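PDB 1L1S: uncharacterized protein from Methanothermobacter thermautotrophicus, which is of unknown function but belongs to the DsrE/DsrF-like family, whose better-known relatives take part in sulfur-transfer chemistry. Local coordinates for residues I37-Y42 / G66-C72; D3-V7 / L32-R36. All coordinates share one frame; numbering follows the deposited sequence.

Contact 1: I37-Y42 / G66-C72; sequences IEVVAY and GVRFCAC
Val39 and Phe69 pair at the middle of two parallel strands, 37-41 and 68-72, which the beta-alpha-beta unit built round helix 56-64 makes neighbours in the sheet. Four backbone hydrogen bonds join them: Arg68 N to Ile37 O, Val39 N to Arg68 O, Cys70 N to Val39 O (2.7 Å) and Ala41 N to Cys70 O.

Apolar contacts gather on the sheet face that carries Val39 and Phe69. The two side chains run alongside each other, Val39 CB lying 3.6 Å from Phe69 CD2, while Val39 CG2 reaches Val67 CG1 at 3.9 Å. Leu62 of helix 56-64 packs against both Val67 and Phe69.

Charge lies on the face of Glu38, Val40 and Cys70. With CG anti to the backbone N (chi1 -177°), the extended Arg68 chain runs beside Glu38 in the same direction. The carboxylate is shared with His99 and Arg103, while Asp91 takes Arg68 NE. Cutting Glu38 back to an alanine is likely to leave Arg68 NH1 and Arg103 without this shared counter-charge and to remove the acceptor that His99 NE2 uses here. Arg68 NH1 meets Glu38 OE2 at 2.9 Å, within the guanidinium plane but 42° out of the carboxylate plane.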
loop_
_atom_site.group_PDB
_atom_site.type_symbol
_atom_site.label_atom_id
_atom_site.label_comp_id
_atom_site.label_asym_id
_atom_site.label_seq_id
_atom_site.Cartn_x
_atom_site.Cartn_y
_atom_site.Cartn_z
ATOM N N ILE A 37 17.077 5.015 0.137
ATOM C CA ILE A 37 15.675 5.362 -0.047
ATOM C C ILE A 37 15.315 6.110 -1.332
ATOM O O ILE A 37 15.991 7.065 -1.712
ATOM C CB ILE A 37 15.168 6.265 1.090
ATOM C CG1 ILE A 37 15.490 5.664 2.462
ATOM C CG2 ILE A 37 13.664 6.478 0.938
ATOM C CD1 ILE A 37 14.978 6.536 3.629
ATOM N N GLU A 38 14.213 5.692 -1.957
ATOM C CA GLU A 38 13.689 6.358 -3.142
ATOM C C GLU A 38 12.219 6.649 -2.916
ATOM O O GLU A 38 11.501 5.839 -2.334
ATOM C CB GLU A 38 13.840 5.502 -4.396
ATOM C CG GLU A 38 15.287 5.250 -4.794
ATOM C CD GLU A 38 15.409 4.664 -6.190
ATOM O OE1 GLU A 38 14.450 3.988 -6.637
ATOM O OE2 GLU A 38 16.465 4.874 -6.830
ATOM N N VAL A 39 11.778 7.816 -3.367
ATOM C CA VAL A 39 10.388 8.217 -3.230
ATOM C C VAL A 39 9.801 8.430 -4.627
ATOM O O VAL A 39 10.211 9.341 -5.360
ATOM C CB VAL A 39 10.254 9.521 -2.425
ATOM C CG1 VAL A 39 8.808 9.919 -2.329
ATOM C CG2 VAL A 39 10.829 9.347 -1.033
ATOM N N VAL A 40 8.843 7.576 -4.981
ATOM C CA VAL A 40 8.186 7.640 -6.270
ATOM C C VAL A 40 6.818 8.286 -6.118
ATOM O O VAL A 40 5.934 7.764 -5.426
ATOM C CB VAL A 40 7.997 6.234 -6.879
ATOM C CG1 VAL A 40 7.272 6.343 -8.229
ATOM C CG2 VAL A 40 9.343 5.555 -7.049
ATOM N N ALA A 41 6.648 9.419 -6.785
ATOM C CA ALA A 41 5.409 10.163 -6.726
ATOM C C ALA A 41 4.800 10.284 -8.109
ATOM O O ALA A 41 5.492 10.658 -9.063
ATOM C CB ALA A 41 5.675 11.549 -6.165
ATOM N N TYR A 42 3.523 9.943 -8.238
ATOM C CA TYR A 42 2.857 10.097 -9.524
ATOM C C TYR A 42 1.448 10.637 -9.291
ATOM O O TYR A 42 1.042 10.818 -8.146
ATOM C CB TYR A 42 2.882 8.791 -10.339
ATOM C CG TYR A 42 2.212 7.576 -9.730
ATOM C CD1 TYR A 42 0.827 7.402 -9.808
ATOM C CD2 TYR A 42 2.968 6.571 -9.127
ATOM C CE1 TYR A 42 0.212 6.248 -9.304
ATOM C CE2 TYR A 42 2.362 5.411 -8.614
ATOM C CZ TYR A 42 0.985 5.259 -8.708
ATOM O OH TYR A 42 0.378 4.119 -8.202
ATOM N N GLY A 66 20.629 12.170 0.669
ATOM C CA GLY A 66 20.705 10.937 -0.092
ATOM C C GLY A 66 19.392 10.366 -0.586
ATOM O O GLY A 66 19.384 9.346 -1.275
ATOM N N VAL A 67 18.277 11.000 -0.232
ATOM C CA VAL A 67 16.971 10.523 -0.677
ATOM C C VAL A 67 16.729 10.937 -2.129
ATOM O O VAL A 67 16.850 12.112 -2.488
ATOM C CB VAL A 67 15.812 11.100 0.186
ATOM C CG1 VAL A 67 14.471 10.552 -0.313
ATOM C CG2 VAL A 67 16.016 10.757 1.654
ATOM N N ARG A 68 16.366 9.964 -2.951
ATOM C CA ARG A 68 16.092 10.209 -4.353
ATOM C C ARG A 68 14.584 10.286 -4.651
ATOM O O ARG A 68 13.853 9.298 -4.511
ATOM C CB ARG A 68 16.728 9.101 -5.206
ATOM C CG ARG A 68 16.560 9.298 -6.697
ATOM C CD ARG A 68 16.970 8.051 -7.488
ATOM N NE ARG A 68 16.906 8.288 -8.929
ATOM C CZ ARG A 68 16.763 7.331 -9.842
ATOM N NH1 ARG A 68 16.660 6.064 -9.463
ATOM N NH2 ARG A 68 16.736 7.640 -11.134
ATOM N N PHE A 69 14.122 11.462 -5.063
ATOM C CA PHE A 69 12.718 11.628 -5.415
ATOM C C PHE A 69 12.598 11.436 -6.924
ATOM O O PHE A 69 13.379 11.997 -7.687
ATOM C CB PHE A 69 12.215 13.014 -5.012
ATOM C CG PHE A 69 12.117 13.204 -3.530
ATOM C CD1 PHE A 69 13.245 13.522 -2.779
ATOM C CD2 PHE A 69 10.897 13.055 -2.878
ATOM C CE1 PHE A 69 13.158 13.691 -1.410
ATOM C CE2 PHE A 69 10.801 13.223 -1.507
ATOM C CZ PHE A 69 11.929 13.543 -0.772
ATOM N N CYS A 70 11.618 10.636 -7.333
ATOM C CA CYS A 70 11.383 10.314 -8.735
ATOM C C CYS A 70 9.986 10.704 -9.204
ATOM O O CYS A 70 8.993 10.339 -8.582
ATOM C CB CYS A 70 11.574 8.812 -8.947
ATOM S SG CYS A 70 13.121 8.170 -8.257
ATOM N N ALA A 71 9.925 11.443 -10.308
ATOM C CA ALA A 71 8.667 11.886 -10.897
ATOM C C ALA A 71 8.387 10.985 -12.096
ATOM O O ALA A 71 9.313 10.499 -12.744
ATOM C CB ALA A 71 8.776 13.341 -11.339
ATOM N N CYS A 72 7.110 10.760 -12.380
ATOM C CA CYS A 72 6.710 9.891 -13.476
ATOM C C CYS A 72 6.693 10.629 -14.810
ATOM O O CYS A 72 5.955 11.602 -14.988
ATOM C CB CYS A 72 5.328 9.305 -13.180
ATOM S SG CYS A 72 4.789 8.091 -14.372
HETATM O O HOH W 1 18.780 7.300 0.913
#

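Contact 2: D3-V7 / L32-R36; sequences DYRVV and LESVR
Tyr4 lies against Leu32 and Val35 where strand 4-10 starts alongside the chain leaving helix 15-31, at the opening of a beta-alpha-beta unit. The Tyr4 side chain swings CG beside its own N, anti to the carbonyl carbon (chi1 -62°), which brings the CD1 side of the ring against Leu32. The two side chains cross at about a right angle, Leu32 CG standing 3.8 Å from Tyr4 CD1, with Leu32 CD2 also near Tyr4 CD1. Ser34 O lies at the ring's edge, near its plane and 3.6 Å from Tyr4 CD1, and the same oxygen accepts the Tyr4 N-H in a rather bent bond (146°).

Val35 continues the apolar patch. Val35 CG2 sits between two residues of strand 4-10, 3.9 Å from Tyr4 CB and 3.7 Å from Val6 CG1. Val6 meets it through the methyl set between its own N and carbonyl carbon (chi1 48°), and the two valines cross at a slant. At the outer end, Asp3 CB packs 3.5 Å from Ser34 OG.

Arg5 and Arg36 occupy the other face. The end of Arg5 leads away from segment 32-36, and Arg5 NH1 stays 6.1 Å from Arg36 NH1. Between them the backbones are tied by Arg36 N to Tyr4 O at 2.7 Å and Val6 N to Arg36 O at 2.9 Å.

Both arginines also touch Trp108, just before strand 109-111, which flanks strand 4-10 on the side away from strand 35-41. On the Tyr4 face, helix 96-105 of a neighbouring subunit packs through its Val101 on Val6, its Thr105 on Tyr4 and its Arg102 on Leu32.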
loop_
_atom_site.group_PDB
_atom_site.type_symbol
_atom_site.label_atom_id
_atom_site.label_comp_id
_atom_site.label_asym_id
_atom_site.label_seq_id
_atom_site.Cartn_x
_atom_site.Cartn_y
_atom_site.Cartn_z
ATOM N N ASP A 3 22.982 -2.402 2.528
ATOM C CA ASP A 3 22.005 -3.015 3.472
ATOM C C ASP A 3 20.555 -2.866 2.991
ATOM O O ASP A 3 20.173 -3.434 1.963
ATOM C CB ASP A 3 22.138 -2.374 4.851
ATOM C CG ASP A 3 21.910 -3.359 5.975
ATOM O OD1 ASP A 3 21.640 -2.912 7.107
ATOM O OD2 ASP A 3 22.018 -4.579 5.734
ATOM N N TYR A 4 19.749 -2.100 3.726
ATOM C CA TYR A 4 18.345 -1.934 3.362
ATOM C C TYR A 4 18.087 -0.994 2.196
ATOM O O TYR A 4 18.752 0.031 2.032
ATOM C CB TYR A 4 17.522 -1.471 4.565
ATOM C CG TYR A 4 17.526 -2.450 5.706
ATOM C CD1 TYR A 4 18.329 -2.237 6.824
ATOM C CD2 TYR A 4 16.734 -3.596 5.671
ATOM C CE1 TYR A 4 18.344 -3.141 7.889
ATOM C CE2 TYR A 4 16.742 -4.506 6.723
ATOM C CZ TYR A 4 17.548 -4.269 7.832
ATOM O OH TYR A 4 17.554 -5.144 8.888
ATOM N N ARG A 5 17.106 -1.372 1.388
ATOM C CA ARG A 5 16.712 -0.605 0.214
ATOM C C ARG A 5 15.196 -0.527 0.204
ATOM O O ARG A 5 14.505 -1.554 0.243
ATOM C CB ARG A 5 17.199 -1.305 -1.051
ATOM C CG ARG A 5 18.713 -1.415 -1.168
ATOM C CD ARG A 5 19.056 -2.315 -2.339
ATOM N NE ARG A 5 18.474 -3.634 -2.126
ATOM C CZ ARG A 5 18.388 -4.579 -3.054
ATOM N NH1 ARG A 5 18.852 -4.359 -4.278
ATOM N NH2 ARG A 5 17.831 -5.742 -2.751
ATOM N N VAL A 6 14.675 0.688 0.137
ATOM C CA VAL A 6 13.236 0.873 0.156
ATOM C C VAL A 6 12.752 2.006 -0.735
ATOM O O VAL A 6 13.374 3.067 -0.833
ATOM C CB VAL A 6 12.749 1.108 1.621
ATOM C CG1 VAL A 6 13.599 2.145 2.281
ATOM C CG2 VAL A 6 11.284 1.542 1.653
ATOM N N VAL A 7 11.626 1.763 -1.387
ATOM C CA VAL A 7 11.017 2.749 -2.250
ATOM C C VAL A 7 9.619 3.073 -1.718
ATOM O O VAL A 7 8.806 2.164 -1.463
ATOM C CB VAL A 7 10.925 2.232 -3.722
ATOM C CG1 VAL A 7 10.208 0.900 -3.771
ATOM C CG2 VAL A 7 10.190 3.240 -4.587
ATOM N N LEU A 32 17.292 2.816 11.002
ATOM C CA LEU A 32 18.101 1.849 10.264
ATOM C C LEU A 32 19.516 2.375 10.077
ATOM O O LEU A 32 19.711 3.493 9.600
ATOM C CB LEU A 32 17.472 1.574 8.897
ATOM C CG LEU A 32 16.467 0.428 8.729
ATOM C CD1 LEU A 32 15.640 0.214 9.990
ATOM C CD2 LEU A 32 15.584 0.735 7.528
ATOM N N GLU A 33 20.496 1.558 10.449
ATOM C CA GLU A 33 21.909 1.914 10.335
ATOM C C GLU A 33 22.238 2.367 8.924
ATOM O O GLU A 33 22.797 3.444 8.706
ATOM C CB GLU A 33 22.802 0.705 10.635
ATOM C CG GLU A 33 22.628 0.032 11.988
ATOM C CD GLU A 33 23.264 -1.364 12.007
ATOM O OE1 GLU A 33 22.651 -2.310 11.453
ATOM O OE2 GLU A 33 24.381 -1.515 12.554
ATOM N N SER A 34 21.903 1.507 7.971
ATOM C CA SER A 34 22.176 1.751 6.564
ATOM C C SER A 34 20.955 1.504 5.673
ATOM O O SER A 34 20.449 0.379 5.588
ATOM C CB SER A 34 23.315 0.839 6.115
ATOM O OG SER A 34 23.452 0.856 4.709
ATOM N N VAL A 35 20.482 2.553 5.008
ATOM C CA VAL A 35 19.336 2.393 4.130
ATOM C C VAL A 35 19.347 3.328 2.941
ATOM O O VAL A 35 19.643 4.518 3.054
ATOM C CB VAL A 35 18.004 2.599 4.866
ATOM C CG1 VAL A 35 17.892 4.033 5.385
ATOM C CG2 VAL A 35 16.860 2.285 3.925
ATOM N N ARG A 36 19.015 2.758 1.796
ATOM C CA ARG A 36 18.942 3.502 0.562
ATOM C C ARG A 36 17.443 3.754 0.341
ATOM O O ARG A 36 16.632 2.823 0.376
ATOM C CB ARG A 36 19.548 2.662 -0.556
ATOM C CG ARG A 36 19.639 3.361 -1.880
ATOM C CD ARG A 36 20.474 2.544 -2.836
ATOM N NE ARG A 36 20.455 3.139 -4.167
ATOM C CZ ARG A 36 20.792 2.494 -5.273
ATOM N NH1 ARG A 36 21.185 1.226 -5.210
ATOM N NH2 ARG A 36 20.706 3.112 -6.445
#

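How the contacts relate
Contact 2 closes before contact 1 opens along the chain, and the two lie in series within one parallel sheet, their centres about 14 Å apart. Strand 35-41 lies between the other two, with strand 4-10 along one side, where contact 2 takes its start, and strand 68-72 along the other in contact 1. Two successive beta-alpha-beta units, through helices 15-31 and 56-64, thus share this strand. The contacts also touch directly, through a probable hydrogen bond from Glu38 N to Val6 O and packing of Val40 on Val7. Contact 1 lies near the chain's centre, contact 2 about 15 Å from it; both reach other subunits, through Tyr42 and Cys72 and through Tyr4, Val6 and Leu32 respectively.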